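Local atomic coordinates of kelch domain-containing protein (Colletotrichum graminicola M1.001, PDB entry 5C86), a protein that oxidises alcohols at a copper site, probably passing the electrons to dioxygen as its AA5 relative galactose oxidase does. Residues Thr25-Val30 and Lys102-Pro107; Thr109-Met114 and Glu147-Lys152; Thr126-Ile131 and Asp202-Gly207; Val227-Asp230 and Gly234-Phe237; Ile401-Gln406 and Tyr461-Met466. All blocks are in the same frame, centred on the assembly; numbering follows the deposited sequence. Where two conformers were deposited one is given.

Interaction 1: Thr25-Val30 and Lys102-Pro107; sequences TGNLLV and KGESSP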
# COMPACT_ATOMS: atom_id res chain seq x y z
N THR A 25 6.09 4.40 15.89
CA THR A 25 5.57 3.35 16.83
C THR A 25 5.35 2.04 16.15
O THR A 25 5.45 0.97 16.73
CB THR A 25 4.27 3.74 17.48
OG1 THR A 25 3.30 3.99 16.46
CG2 THR A 25 4.44 5.01 18.31
N GLY A 26 4.99 2.12 14.86
CA GLY A 26 4.55 0.93 14.21
C GLY A 26 3.20 0.34 14.62
O GLY A 26 2.90 -0.77 14.31
N ASN A 27 2.39 1.13 15.34
CA ASN A 27 1.06 0.68 15.67
C ASN A 27 0.21 0.61 14.37
O ASN A 27 0.50 1.25 13.37
CB ASN A 27 0.53 1.61 16.77
CG ASN A 27 1.29 1.41 18.07
OD1 ASN A 27 1.73 0.30 18.36
ND2 ASN A 27 1.33 2.45 18.89
N LEU A 28 -0.87 -0.11 14.45
CA LEU A 28 -1.78 -0.25 13.26
C LEU A 28 -3.08 0.53 13.53
O LEU A 28 -3.86 0.18 14.45
CB LEU A 28 -2.12 -1.69 13.06
CG LEU A 28 -2.90 -2.04 11.76
CD1 LEU A 28 -2.04 -1.81 10.48
CD2 LEU A 28 -3.39 -3.46 11.90
N LEU A 29 -3.25 1.52 12.73
CA LEU A 29 -4.48 2.37 12.75
C LEU A 29 -5.47 1.86 11.72
O LEU A 29 -5.11 1.68 10.56
CB LEU A 29 -4.20 3.83 12.48
CG LEU A 29 -5.32 4.89 12.52
CD1 LEU A 29 -5.86 5.01 13.92
CD2 LEU A 29 -4.76 6.20 12.10
N VAL A 30 -6.70 1.61 12.15
CA VAL A 30 -7.75 1.13 11.25
C VAL A 30 -8.95 2.08 11.27
O VAL A 30 -9.23 2.72 12.31
CB VAL A 30 -8.15 -0.30 11.53
CG1 VAL A 30 -6.94 -1.17 11.80
CG2 VAL A 30 -9.15 -0.40 12.71
N LYS A 102 1.47 14.67 16.65
CA LYS A 102 0.47 15.26 17.55
C LYS A 102 -0.26 14.24 18.41
O LYS A 102 -1.08 14.65 19.24
CB LYS A 102 -0.46 16.16 16.76
CG LYS A 102 0.31 17.23 15.99
CD LYS A 102 -0.60 18.24 15.31
CE LYS A 102 0.11 19.10 14.27
NZ LYS A 102 0.99 20.10 14.90
N GLY A 103 0.03 12.94 18.25
CA GLY A 103 -0.56 11.87 19.00
C GLY A 103 -1.35 11.01 18.01
O GLY A 103 -2.06 11.51 17.16
N GLU A 104 -1.22 9.72 18.22
CA GLU A 104 -1.83 8.71 17.36
C GLU A 104 -3.37 8.72 17.46
O GLU A 104 -4.02 8.30 16.52
CB GLU A 104 -1.41 7.35 17.85
CG GLU A 104 0.06 7.12 17.70
CD GLU A 104 0.36 5.78 18.29
OE1 GLU A 104 0.06 5.54 19.51
OE2 GLU A 104 0.83 4.96 17.56
N SER A 105 -3.91 9.10 18.63
CA SER A 105 -5.34 9.21 18.88
C SER A 105 -5.81 10.66 18.83
O SER A 105 -6.98 10.92 19.08
CB SER A 105 -5.68 8.57 20.21
OG SER A 105 -5.18 7.24 20.19
N SER A 106 -4.96 11.59 18.44
CA SER A 106 -5.35 12.96 18.32
C SER A 106 -6.33 13.18 17.13
O SER A 106 -6.48 12.30 16.26
CB SER A 106 -4.09 13.83 18.24
OG SER A 106 -3.39 13.82 16.98
N PRO A 107 -6.96 14.37 17.04
CA PRO A 107 -7.98 14.56 15.99
C PRO A 107 -7.37 14.65 14.59
O PRO A 107 -6.34 15.29 14.40
CB PRO A 107 -8.66 15.88 16.39
CG PRO A 107 -8.43 15.98 17.91
CD PRO A 107 -7.05 15.43 18.09
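Thr25, Asn27 and Glu104 meet across two backbones that keep their distance, because every contact between them runs through side-chain atoms. Thr25 to Asn27 form the loop entering strand 28-31, while Glu104 is the second residue of a type I beta turn from Gly103 to Ser106, closed by Ser106 N to Gly103 O at 3.2 Å. Gly26, at a positive phi of 70°, lets the chain fold so that the residues before and after it both point CB toward Glu104. The Glu104 chain, extended beyond CG, delivers its carboxylate between them. Strand 28-31 belongs to one four-stranded blade of the kelch beta-propeller and the turn links the last two strands of the next, so the glutamate spans adjacent blades. Its OE2 accepts two bonds. Thr25 OG1 donates to OE2 at 2.9 Å, coming from above the carboxylate plane. Asn27 ND2 also lies 2.9 Å from Glu104 OE2 but uses the syn lone pair, with an N-H...O angle of 157°; its second approach, to OE1, is weak. The amide and carboxylate planes are 41° apart. Thr25 OG1 is itself fixed by an ST turn, accepting Asn27 N at 3.2 Å. Asn27 OD1 accepts from Val54 N, which anchors the other side of the amide, and Gln65 NE2 bonds the backbone oxygens of Glu104 and Ser106.

Interaction 2: Thr109-Met114 and Glu147-Lys152; sequences TPLSNM and EVYDPK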
# COMPACT_ATOMS: atom_id res chain seq x y z
N THR A 109 -7.32 16.52 11.28
CA THR A 109 -7.64 17.93 11.00
C THR A 109 -7.85 18.21 9.53
O THR A 109 -7.36 17.50 8.66
CB THR A 109 -6.53 18.79 11.61
OG1 THR A 109 -5.29 18.60 10.89
CG2 THR A 109 -6.39 18.51 13.09
N PRO A 110 -8.51 19.32 9.15
CA PRO A 110 -8.79 19.56 7.79
C PRO A 110 -7.69 20.20 7.04
O PRO A 110 -6.93 21.01 7.55
CB PRO A 110 -10.01 20.56 7.83
CG PRO A 110 -9.80 21.23 9.11
CD PRO A 110 -9.32 20.18 10.05
N LEU A 111 -7.59 19.82 5.79
CA LEU A 111 -6.85 20.49 4.78
C LEU A 111 -7.79 21.04 3.75
O LEU A 111 -8.99 20.87 3.90
CB LEU A 111 -5.76 19.56 4.18
CG LEU A 111 -4.66 19.07 5.15
CD1 LEU A 111 -3.67 18.15 4.41
CD2 LEU A 111 -3.86 20.21 5.72
N SER A 112 -7.25 21.67 2.71
CA SER A 112 -8.06 22.29 1.67
C SER A 112 -8.91 21.22 0.99
O SER A 112 -8.40 20.13 0.70
CB SER A 112 -7.16 22.97 0.69
OG SER A 112 -7.83 23.59 -0.43
N ASN A 113 -10.18 21.55 0.66
CA ASN A 113 -10.97 20.67 -0.17
C ASN A 113 -10.32 20.47 -1.52
O ASN A 113 -9.73 21.30 -2.12
CB ASN A 113 -12.36 21.36 -0.44
CG ASN A 113 -13.25 21.39 0.71
OD1 ASN A 113 -13.10 20.80 1.75
ND2 ASN A 113 -14.33 22.15 0.50
N MET A 114 -10.49 19.27 -2.10
CA MET A 114 -10.13 19.02 -3.49
C MET A 114 -10.91 19.89 -4.49
O MET A 114 -12.01 20.36 -4.12
CB MET A 114 -10.32 17.53 -3.84
CG MET A 114 -9.29 16.58 -3.21
SD MET A 114 -9.67 14.85 -3.60
CE MET A 114 -11.15 14.50 -2.75
N GLU A 147 -5.61 15.99 -10.26
CA GLU A 147 -5.28 17.17 -9.54
C GLU A 147 -4.14 16.87 -8.59
O GLU A 147 -3.91 15.69 -8.23
CB GLU A 147 -6.44 17.78 -8.83
CG GLU A 147 -7.16 16.98 -7.72
CD GLU A 147 -8.30 17.77 -7.15
OE1 GLU A 147 -9.46 17.33 -7.28
OE2 GLU A 147 -8.04 18.82 -6.52
N VAL A 148 -3.50 17.92 -8.13
CA VAL A 148 -2.29 17.76 -7.28
C VAL A 148 -2.31 18.70 -6.10
O VAL A 148 -2.67 19.89 -6.23
CB VAL A 148 -1.05 17.85 -8.11
CG1 VAL A 148 -0.81 19.22 -8.77
CG2 VAL A 148 0.20 17.44 -7.29
N TYR A 149 -1.98 18.16 -4.91
CA TYR A 149 -1.94 18.86 -3.68
C TYR A 149 -0.48 19.26 -3.33
O TYR A 149 0.40 18.40 -3.26
CB TYR A 149 -2.51 18.07 -2.56
CG TYR A 149 -2.55 18.74 -1.24
CD1 TYR A 149 -3.41 19.83 -0.99
CD2 TYR A 149 -1.76 18.34 -0.21
CE1 TYR A 149 -3.48 20.41 0.25
CE2 TYR A 149 -1.78 18.92 1.07
CZ TYR A 149 -2.65 20.02 1.32
OH TYR A 149 -2.66 20.65 2.58
N ASP A 150 -0.27 20.53 -3.00
CA ASP A 150 1.06 21.01 -2.59
C ASP A 150 0.92 21.24 -1.12
O ASP A 150 0.29 22.18 -0.67
CB ASP A 150 1.43 22.29 -3.33
CG ASP A 150 2.81 22.86 -2.87
OD1 ASP A 150 3.24 22.50 -1.77
OD2 ASP A 150 3.38 23.65 -3.60
N PRO A 151 1.53 20.41 -0.26
CA PRO A 151 1.31 20.50 1.14
C PRO A 151 1.95 21.72 1.77
O PRO A 151 1.55 22.12 2.82
CB PRO A 151 1.91 19.19 1.71
CG PRO A 151 2.88 18.80 0.69
CD PRO A 151 2.24 19.16 -0.61
N LYS A 152 2.95 22.28 1.12
CA LYS A 152 3.60 23.53 1.62
C LYS A 152 2.70 24.72 1.41
O LYS A 152 2.78 25.63 2.18
CB LYS A 152 4.93 23.77 0.92
CG LYS A 152 5.97 22.66 1.29
CD LYS A 152 7.27 22.75 0.46
CE LYS A 152 7.03 22.70 -1.07
NZ LYS A 152 5.95 21.75 -1.60
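Leu111 sets its branched end against the phenol oxygen of Tyr149, joining two neighbouring blades of the kelch beta-propeller: strand 109-111 is the outermost strand of one four-stranded sheet, and strand 147-150 is the third strand of the next. The side chains cross at about a right angle, and with CG anti to the backbone N (chi1 -178°) the Tyr149 ring is carried toward the leucine. Both leucine methyls reach the hydroxyl, with Leu111 CD1 3.3 Å and CD2 3.4 Å from Tyr149 OH, and CD1 also lies 3.8 Å from CZ. The carboxylate of Glu147 presses on the aliphatic base of Met114, where CB is 3.6 Å from OE1. Tyr149 OH shares Asn154 OD1 with the backbone N of Ser112, tying the phenol to the chain that carries Leu111. Glu147 accepts from Gln115 N and Ile116 N, one on each oxygen, and OE1 also has a salt bridge to Arg118. Trp156 touches both Met114 and the Tyr149 ring. Met114 lies about 11 Å, side chain to side chain, from Tyr120, a copper ligand although no copper is bound here. Beyond the tyrosine, Lys152 N and NZ approach Asp150 OD1 from opposite faces of the carboxylate, NZ at 2.8 Å.

Interaction 3: Thr126-Ile131 and Asp202-Gly207; sequences TSEGKI and DTKGTG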
# COMPACT_ATOMS: atom_id res chain seq x y z
N THR A 126 4.25 12.14 -4.74
CA THR A 126 5.17 12.22 -5.84
C THR A 126 6.62 12.46 -5.34
O THR A 126 6.86 12.70 -4.16
CB THR A 126 4.81 13.34 -6.86
OG1 THR A 126 5.15 14.61 -6.23
CG2 THR A 126 3.36 13.30 -7.15
N SER A 127 7.52 12.42 -6.30
CA SER A 127 8.95 12.70 -6.00
C SER A 127 9.15 14.08 -5.39
O SER A 127 10.15 14.36 -4.74
CB SER A 127 9.77 12.55 -7.23
OG SER A 127 9.45 13.52 -8.26
N GLU A 128 8.23 15.00 -5.67
CA GLU A 128 8.23 16.35 -5.08
C GLU A 128 7.60 16.48 -3.75
O GLU A 128 7.54 17.57 -3.17
CB GLU A 128 7.59 17.37 -6.08
CG GLU A 128 8.27 17.42 -7.40
CD GLU A 128 7.62 18.43 -8.39
OE1 GLU A 128 6.37 18.61 -8.33
OE2 GLU A 128 8.38 18.99 -9.27
N GLY A 129 7.04 15.38 -3.23
CA GLY A 129 6.33 15.41 -2.02
C GLY A 129 4.87 15.92 -2.18
O GLY A 129 4.17 16.04 -1.18
N LYS A 130 4.44 16.06 -3.40
CA LYS A 130 3.06 16.49 -3.64
C LYS A 130 2.16 15.27 -3.63
O LYS A 130 2.65 14.15 -3.66
CB LYS A 130 2.95 17.25 -4.97
CG LYS A 130 3.68 18.58 -4.87
CD LYS A 130 3.51 19.36 -6.15
CE LYS A 130 4.21 20.71 -5.98
NZ LYS A 130 4.26 21.41 -7.29
N ILE A 131 0.86 15.49 -3.55
CA ILE A 131 -0.13 14.38 -3.52
C ILE A 131 -0.97 14.43 -4.77
O ILE A 131 -1.73 15.44 -4.96
CB ILE A 131 -1.05 14.36 -2.32
CG1 ILE A 131 -0.38 14.55 -0.96
CG2 ILE A 131 -1.95 13.17 -2.40
CD1 ILE A 131 0.72 13.57 -0.60
N ASP A 202 2.44 13.45 -15.89
CA ASP A 202 3.42 14.37 -15.35
C ASP A 202 2.63 15.32 -14.53
O ASP A 202 1.61 15.86 -14.97
CB ASP A 202 4.12 15.09 -16.51
CG ASP A 202 5.23 16.07 -16.05
OD1 ASP A 202 5.40 16.36 -14.87
OD2 ASP A 202 5.91 16.56 -16.97
N THR A 203 3.03 15.48 -13.28
CA THR A 203 2.34 16.23 -12.33
C THR A 203 2.89 17.66 -12.19
O THR A 203 2.42 18.37 -11.29
CB THR A 203 2.32 15.57 -10.93
OG1 THR A 203 3.66 15.52 -10.43
CG2 THR A 203 1.69 14.13 -11.04
N LYS A 204 3.86 18.02 -13.00
CA LYS A 204 4.50 19.34 -12.84
C LYS A 204 3.73 20.32 -13.78
O LYS A 204 3.15 19.91 -14.80
CB LYS A 204 5.94 19.25 -13.27
CG LYS A 204 6.82 18.32 -12.43
CD LYS A 204 8.28 18.50 -12.82
CE LYS A 204 8.68 18.23 -14.25
NZ LYS A 204 8.20 16.98 -14.88
N GLY A 205 3.71 21.60 -13.42
CA GLY A 205 3.17 22.63 -14.37
C GLY A 205 1.67 22.46 -14.53
O GLY A 205 0.94 22.38 -13.52
N THR A 206 1.23 22.40 -15.79
CA THR A 206 -0.15 22.19 -16.11
C THR A 206 -0.43 20.69 -16.40
O THR A 206 -1.56 20.28 -16.74
CB THR A 206 -0.66 23.08 -17.30
OG1 THR A 206 0.03 22.74 -18.48
CG2 THR A 206 -0.37 24.55 -17.04
N GLY A 207 0.60 19.86 -16.28
CA GLY A 207 0.44 18.43 -16.46
C GLY A 207 0.61 17.96 -17.86
O GLY A 207 0.60 18.72 -18.85
O HOH W 1 4.83 16.44 -8.04
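Glu128 and Lys204 cross at about a right angle where two strand-linking loops of adjacent kelch propeller blades come together. The loop between strands 122-125 and 131-134 contains a type I turn, Thr126-Gly129; 202-207, between strands 197-202 and 208-214, holds a type II' turn, Lys204-Gly207. From CB, which points toward 202-207, the Glu128 chain puts CG beside its own backbone N (chi1 -58°) and then runs extended, so that CB and CG serve as a spacer and the carboxylate alone meets the lysine. OE2 rests against the aliphatic part of Lys204, 3.6 Å from CD. This is not a salt bridge: Lys204 NZ lies 6.0 Å from Glu128 OE2, because the lysine chain bends at chi3 and chi4 and curls back to Asp202 OD1, 2.9 Å from NZ. Asn186 O is a further partner of NZ. The other carboxylate oxygen, OE1, receives a bond from a water 2.7 Å away and has a long salt bridge to Lys130. That water joins the loops, since it also donates to Thr203 OG1 at 2.8 Å and is hydrogen-bonded to Thr126 OG1. Directly, the two threonines only approach tip to tip, Thr126 CG2 standing 4.0 Å from Thr203 OG1. Gly187 steadies both sides: its O pairs with Thr203 OG1 and its N with Ser127 OG. Within 126-131, Thr126 OG1 accepts the backbone N of Glu128 at 3.2 Å, an ST turn, and also that of Lys130.

Interaction 4: Val227-Asp230 and Gly234-Phe237; sequences VMYD and GKIF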
# COMPACT_ATOMS: atom_id res chain seq x y z
N VAL A 227 2.61 -3.87 -6.88
CA VAL A 227 3.55 -3.39 -5.90
C VAL A 227 4.92 -3.21 -6.50
O VAL A 227 5.41 -4.09 -7.18
CB VAL A 227 3.63 -4.21 -4.60
CG1 VAL A 227 4.08 -5.60 -4.94
CG2 VAL A 227 4.54 -3.56 -3.60
N MET A 228 5.57 -2.09 -6.15
CA MET A 228 6.89 -1.80 -6.56
C MET A 228 7.84 -2.47 -5.58
O MET A 228 8.14 -1.95 -4.53
CB MET A 228 7.12 -0.30 -6.59
CG MET A 228 8.46 0.07 -7.20
SD MET A 228 8.73 1.83 -7.35
CE MET A 228 7.73 2.12 -8.80
N TYR A 229 8.35 -3.63 -5.96
CA TYR A 229 9.16 -4.45 -5.10
C TYR A 229 10.66 -4.15 -5.22
O TYR A 229 11.44 -4.60 -4.38
CB TYR A 229 8.87 -5.94 -5.32
CG TYR A 229 9.33 -6.46 -6.65
CD1 TYR A 229 10.60 -6.85 -6.84
CD2 TYR A 229 8.46 -6.50 -7.71
CE1 TYR A 229 11.00 -7.32 -8.10
CE2 TYR A 229 8.82 -6.93 -8.97
CZ TYR A 229 10.11 -7.31 -9.12
OH TYR A 229 10.47 -7.82 -10.35
N ASP A 230 11.11 -3.46 -6.28
CA ASP A 230 12.50 -3.04 -6.34
C ASP A 230 12.50 -1.71 -7.05
O ASP A 230 12.53 -1.68 -8.31
CB ASP A 230 13.40 -4.06 -7.02
CG ASP A 230 14.86 -3.59 -7.09
OD1 ASP A 230 15.13 -2.37 -6.86
OD2 ASP A 230 15.73 -4.47 -7.30
N GLY A 234 13.26 -0.25 -10.88
CA GLY A 234 12.06 0.11 -11.59
C GLY A 234 11.07 -1.05 -11.76
O GLY A 234 10.36 -1.07 -12.71
N LYS A 235 11.01 -1.98 -10.84
CA LYS A 235 10.27 -3.19 -11.01
C LYS A 235 8.94 -3.21 -10.23
O LYS A 235 8.92 -2.94 -9.00
CB LYS A 235 11.04 -4.39 -10.54
CG LYS A 235 12.39 -4.60 -11.20
CD LYS A 235 12.23 -5.23 -12.52
CE LYS A 235 13.58 -5.62 -13.12
NZ LYS A 235 13.33 -6.14 -14.47
N ILE A 236 7.86 -3.46 -10.95
CA ILE A 236 6.50 -3.55 -10.39
C ILE A 236 5.89 -4.91 -10.69
O ILE A 236 5.88 -5.32 -11.86
CB ILE A 236 5.63 -2.43 -10.88
CG1 ILE A 236 6.30 -1.07 -10.64
CG2 ILE A 236 4.23 -2.51 -10.30
CD1 ILE A 236 5.59 0.03 -11.31
N PHE A 237 5.35 -5.59 -9.69
CA PHE A 237 4.66 -6.85 -9.90
C PHE A 237 3.18 -6.54 -9.96
O PHE A 237 2.68 -5.67 -9.19
CB PHE A 237 4.88 -7.72 -8.67
CG PHE A 237 3.97 -8.90 -8.52
CD1 PHE A 237 4.14 -10.04 -9.30
CD2 PHE A 237 3.01 -8.91 -7.55
CE1 PHE A 237 3.36 -11.13 -9.15
CE2 PHE A 237 2.20 -10.04 -7.38
CZ PHE A 237 2.41 -11.18 -8.13
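The Tyr229 ring carries Lys235 on one face, with CB 3.4 Å from Tyr229 CZ, and meets the backbone of Phe237 at its edge, where Phe237 N lies in the ring plane 3.8 Å from CE2. Beside that edge, Phe237 CB packs on Tyr229 CD2 at 3.9 Å. The Phe237 ring stacks with Phe315 and is approached at its own edge by Val227 CG1 in one of two conformers of the valine. Tyr229 can lie across the partner strand because its CG sits between the backbone N and the carbonyl carbon (chi1 68°), and because the backbone is irregular here: Tyr229 and Asp230 both face Lys235, a classic beta bulge in an antiparallel hairpin. Regular pairing precedes it: Val227 and Phe237 exchange two bonds, N to O at 2.9 Å each way. Within the bulge, Lys235 N reaches Asp230 O at 3.0 Å, nearly straight at 176°. Tyr229 N to Lys235 O, also in the bulge, is weak at 3.2 Å. On the face away from Val227 and Phe237, Met228 CE touches Ile236 CD1 at 3.9 Å. The polar end of Lys235 leaves the tyrosine for Thr258 OG1, and Asp230 OD1 accepts Ala233 N in the turn. These are the first two strands of a propeller blade, continued by strand 254-258 beside 235-239. Strands 282-285 and 291-294 of the following blade cover Val227 and Tyr229, with Ile291 also against Phe237, while Met228 bonds through its backbone to Arg431 at the start of strand 431-438, and Arg431 NH1 donates to Tyr229 O.

Interaction 5: Ile401-Gln406 and Tyr461-Met466; sequences ITITMQ and YMLFAM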
# COMPACT_ATOMS: atom_id res chain seq x y z
N ILE A 401 23.63 6.46 5.71
CA ILE A 401 23.14 6.05 7.00
C ILE A 401 24.05 4.90 7.44
O ILE A 401 24.22 3.90 6.71
CB ILE A 401 21.74 5.49 6.94
CG1 ILE A 401 20.77 6.57 6.49
CG2 ILE A 401 21.25 5.05 8.33
CD1 ILE A 401 19.36 5.97 6.28
N THR A 402 24.65 5.02 8.61
CA THR A 402 25.37 3.94 9.20
C THR A 402 24.43 3.19 10.17
O THR A 402 23.85 3.82 11.08
CB THR A 402 26.65 4.40 9.93
OG1 THR A 402 27.52 5.02 8.96
CG2 THR A 402 27.39 3.23 10.53
N ILE A 403 24.33 1.88 9.99
CA ILE A 403 23.45 0.99 10.71
C ILE A 403 24.38 0.18 11.61
O ILE A 403 25.23 -0.51 11.06
CB ILE A 403 22.70 0.08 9.77
CG1 ILE A 403 21.91 0.88 8.73
CG2 ILE A 403 21.80 -0.90 10.59
CD1 ILE A 403 21.81 0.25 7.38
N THR A 404 24.18 0.20 12.90
CA THR A 404 25.05 -0.67 13.77
C THR A 404 24.18 -1.82 14.30
O THR A 404 23.17 -1.57 14.92
CB THR A 404 25.56 0.15 14.93
OG1 THR A 404 26.30 1.27 14.40
CG2 THR A 404 26.47 -0.69 15.79
N MET A 405 24.60 -3.02 13.99
CA MET A 405 23.95 -4.27 14.38
C MET A 405 24.47 -4.70 15.71
O MET A 405 25.65 -4.53 16.03
CB MET A 405 24.17 -5.35 13.34
CG MET A 405 23.75 -4.94 11.91
SD MET A 405 22.02 -4.39 11.83
CE MET A 405 21.23 -5.92 12.31
N GLN A 406 23.61 -5.36 16.46
CA GLN A 406 23.97 -5.91 17.78
C GLN A 406 25.04 -6.97 17.70
O GLN A 406 25.99 -6.95 18.54
CB GLN A 406 22.71 -6.44 18.43
CG GLN A 406 22.95 -7.00 19.85
CD GLN A 406 21.62 -7.52 20.36
OE1 GLN A 406 20.82 -6.74 20.75
NE2 GLN A 406 21.34 -8.77 20.16
N TYR A 461 10.25 5.40 6.08
CA TYR A 461 10.61 4.07 5.67
C TYR A 461 10.97 3.27 6.88
O TYR A 461 11.36 3.79 7.93
CB TYR A 461 11.88 4.09 4.81
CG TYR A 461 11.61 4.64 3.40
CD1 TYR A 461 11.51 5.98 3.20
CD2 TYR A 461 11.54 3.82 2.33
CE1 TYR A 461 11.23 6.46 1.91
CE2 TYR A 461 11.27 4.27 1.04
CZ TYR A 461 11.16 5.64 0.82
OH TYR A 461 10.90 6.10 -0.47
N MET A 462 10.78 1.96 6.74
CA MET A 462 11.30 0.95 7.66
C MET A 462 12.64 0.44 7.12
O MET A 462 12.68 -0.04 5.99
CB MET A 462 10.35 -0.17 7.74
CG MET A 462 9.08 0.21 8.49
SD MET A 462 7.81 -1.11 8.47
CE MET A 462 7.16 -0.96 6.82
N LEU A 463 13.71 0.52 7.92
CA LEU A 463 15.00 -0.05 7.56
C LEU A 463 15.04 -1.43 8.17
O LEU A 463 14.82 -1.60 9.36
CB LEU A 463 16.16 0.83 8.06
CG LEU A 463 17.40 0.88 7.20
CD1 LEU A 463 18.27 2.14 7.41
CD2 LEU A 463 18.16 -0.45 7.49
N PHE A 464 15.20 -2.43 7.31
CA PHE A 464 15.45 -3.82 7.68
C PHE A 464 16.84 -4.28 7.37
O PHE A 464 17.40 -3.95 6.31
CB PHE A 464 14.48 -4.71 6.94
CG PHE A 464 13.01 -4.56 7.34
CD1 PHE A 464 12.54 -5.29 8.43
CD2 PHE A 464 12.09 -3.76 6.66
CE1 PHE A 464 11.23 -5.22 8.85
CE2 PHE A 464 10.75 -3.71 7.02
CZ PHE A 464 10.34 -4.49 8.12
N ALA A 465 17.37 -5.10 8.28
CA ALA A 465 18.64 -5.75 8.09
C ALA A 465 18.34 -7.24 8.17
O ALA A 465 17.61 -7.68 9.10
CB ALA A 465 19.61 -5.37 9.15
N MET A 466 18.92 -8.00 7.26
CA MET A 466 18.70 -9.43 7.16
C MET A 466 20.06 -10.12 7.33
O MET A 466 21.02 -9.83 6.66
CB MET A 466 18.05 -9.80 5.83
CG MET A 466 16.58 -9.34 5.77
SD MET A 466 16.01 -8.82 4.14
CE MET A 466 17.07 -7.39 3.83
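Ile403 and Leu463 reach toward each other tip to tip, Ile403 CD1 coming within 3.7 Å of Leu463 CD2, and the contact is apolar throughout. The strand axes pass 9.7 Å apart with their directions 50° from parallel, a separation that suits two sheets packed face to face and is too great for strand pairing. Ile401, Ile403 and Met405 occupy every second position, so that all three turn to the same side. The two isoleucines share a first torsion, CG1 beside the backbone N and CG2 anti to it, which sends CG1-CD1 forward as the leading branch. In Ile403 that branch is twisted well off the fully anti setting (chi2 146°), and its CD1 lies close to both leucine methyls. Ile401 keeps a nearly anti chi2 and touches through CD1 alone, 4.1 Å from Leu463 CD1. Leu463, modelled in two conformers, has chi1 at -147° in the one described, well away from a staggered setting, and its methyl distances hold for that one. Met405 bends at both chi2 and chi3, folding its sulfur end compactly against the small Ala465, whose CB is 3.7 Å from SD and 3.6 Å from CE. Here the CA atoms of Met405 and Ala465 come nearest, 8.4 Å apart. This packing is the interior of the immunoglobulin-like sandwich of the galactose oxidase early-set domain. Strand 400-405 lies between 387-390 and 444-448, Ile387 and Leu390 reaching Ile403; strand 459-466 lies between 412-422 and 476-481, which add Phe413 at Ala465 and Phe478 at Leu463 and Ile401.

Interactions 1, 2 and 3 each tie one propeller blade to a neighbour, whereas interaction 4 lies inside a single blade and interaction 5 inside the early-set domain. Chemistry follows place. The partly buried interactions 1 and 3 lean on carboxylates, threonines and, in 3, a water; the buried interaction 2 mixes apolar contact with a carboxylate satisfied by outside donors; the buried interactions 4 and 5 are chiefly backbone pairing and wholly apolar packing, respectively. Interactions 2 and 3 share a blade and touch, probably through a Tyr149 N to Ile131 O hydrogen bond of 2.7 Å. Interaction 1 adjoins 2 in sequence, and 4 and 5 approach to about 8 Å between nearest atoms without touching.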